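Local coordinates for SEC-C motif domain protein (Psychrobacter arcticus, PDB 2I9W) that is of unknown function but binds two zinc ions, one in an N-terminal YchJ-type domain and one in a C-terminal SEC-C motif, at residues P23-Y26 with Q27-C30. Numbering follows the deposited sequence.
With ZN (zinc ion), chain B.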
loop_
_atom_site.group_PDB
_atom_site.type_symbol
_atom_site.label_atom_id
_atom_site.label_comp_id
_atom_site.label_asym_id
_atom_site.label_seq_id
_atom_site.Cartn_x
_atom_site.Cartn_y
_atom_site.Cartn_z
ATOM N N PRO A 23 7.767 -16.914 -10.186
ATOM C CA PRO A 23 7.511 -15.847 -9.223
ATOM C C PRO A 23 8.666 -15.633 -8.247
ATOM O O PRO A 23 9.279 -16.587 -7.780
ATOM C CB PRO A 23 6.279 -16.336 -8.454
ATOM C CG PRO A 23 5.728 -17.478 -9.210
ATOM C CD PRO A 23 6.764 -18.000 -10.126
ATOM N N LEU A 24 8.941 -14.377 -7.909
ATOM C CA LEU A 24 10.065 -14.081 -7.013
ATOM C C LEU A 24 9.797 -14.526 -5.591
ATOM O O LEU A 24 8.639 -14.590 -5.153
ATOM C CB LEU A 24 10.406 -12.590 -7.032
ATOM C CG LEU A 24 10.609 -11.853 -8.346
ATOM C CD1 LEU A 24 10.922 -10.341 -8.114
ATOM C CD2 LEU A 24 11.734 -12.515 -9.137
ATOM N N LEU A 25 10.875 -14.876 -4.890
ATOM C CA LEU A 25 10.823 -15.157 -3.454
ATOM C C LEU A 25 10.674 -13.885 -2.643
ATOM O O LEU A 25 11.101 -12.791 -3.047
ATOM C CB LEU A 25 12.064 -15.889 -2.969
ATOM C CG LEU A 25 12.362 -17.268 -3.604
ATOM C CD1 LEU A 25 13.558 -17.953 -2.898
ATOM C CD2 LEU A 25 11.106 -18.154 -3.604
ATOM N N TYR A 26 10.053 -14.028 -1.474
ATOM C CA TYR A 26 9.916 -12.886 -0.550
ATOM C C TYR A 26 11.253 -12.108 -0.327
ATOM O O TYR A 26 11.315 -10.872 -0.535
ATOM C CB TYR A 26 9.314 -13.391 0.756
ATOM C CG TYR A 26 9.128 -12.331 1.827
ATOM C CD1 TYR A 26 8.481 -11.123 1.567
ATOM C CD2 TYR A 26 9.603 -12.536 3.121
ATOM C CE1 TYR A 26 8.291 -10.172 2.587
ATOM C CE2 TYR A 26 9.425 -11.576 4.145
ATOM C CZ TYR A 26 8.793 -10.392 3.861
ATOM O OH TYR A 26 8.621 -9.450 4.857
ATOM N N GLN A 27 12.326 -12.825 0.017
ATOM C CA GLN A 27 13.632 -12.187 0.224
ATOM C C GLN A 27 14.115 -11.348 -0.959
ATOM O O GLN A 27 14.921 -10.425 -0.793
ATOM C CB GLN A 27 14.703 -13.223 0.581
ATOM C CG GLN A 27 15.010 -14.250 -0.487
ATOM C CD GLN A 27 16.014 -15.333 -0.015
ATOM O OE1 GLN A 27 16.392 -15.399 1.149
ATOM N NE2 GLN A 27 16.402 -16.187 -0.929
ATOM N N ASP A 28 13.628 -11.684 -2.147
ATOM C CA ASP A 28 14.064 -11.068 -3.385
ATOM C C ASP A 28 13.073 -10.048 -3.895
ATOM O O ASP A 28 13.268 -9.516 -4.977
ATOM C CB ASP A 28 14.248 -12.153 -4.465
ATOM C CG ASP A 28 15.378 -13.079 -4.156
ATOM O OD1 ASP A 28 16.406 -12.561 -3.677
ATOM O OD2 ASP A 28 15.216 -14.292 -4.369
ATOM N N CYS A 29 11.989 -9.820 -3.149
ATOM C CA CYS A 29 10.884 -8.960 -3.593
ATOM C C CYS A 29 10.512 -7.938 -2.490
ATOM O O CYS A 29 11.172 -6.906 -2.376
ATOM C CB CYS A 29 9.678 -9.815 -4.055
ATOM S SG CYS A 29 8.330 -8.887 -4.852
ATOM N N CYS A 30 9.512 -8.250 -1.635
ATOM C CA CYS A 30 9.002 -7.275 -0.678
ATOM C C CYS A 30 9.832 -7.183 0.618
ATOM O O CYS A 30 9.790 -6.158 1.315
ATOM C CB CYS A 30 7.549 -7.640 -0.366
ATOM S SG CYS A 30 6.341 -7.229 -1.705
HETATM ZN ZN ZN B . 6.602 -8.955 -3.292
HETATM O O HOH W 1 13.421 -14.964 -6.171
#
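Leu25 and Asp28 lie side by side and point the same way, CB of Leu25 3.8 Å from OD2 of Asp28. A water bridges them, giving a hydrogen to OD2 and taking one from the backbone N of Leu25. Gln27, extended beyond CG, runs along the far part of Leu25, its NE2 3.9 Å from CD1 of Leu25. Two backbone bonds wind this short 3-10 turn: Asp28 N to Leu25 O, 2.9 Å, and the straighter Cys29 N to Tyr26 O, with an N-H...O angle of 164°. CB of Leu24 packs against CB of Cys29, 4.1 Å away. The Tyr26 ring lies beside Cys30, CE1 4.0 Å from CB of Cys30, a position it takes with CG trans to N (chi1 179°); its hydroxyl hydrogen-bonds ND1 of His34 in helix 31-39. Replacing Tyr26 with an alanine removes ring and hydroxyl, which is likely to open a gap beside Cys30 CB and leave ND1 of His34 without this partner. Successive cysteines turn their sulfurs onto one zinc ion, Cys29 SG at 2.3 Å and Cys30 SG at 2.4 Å, and Cys9 and Cys11 complete the site. Four thiolate ligands are consistent with a structural zinc, tying this turn to the chain's N-terminal loop.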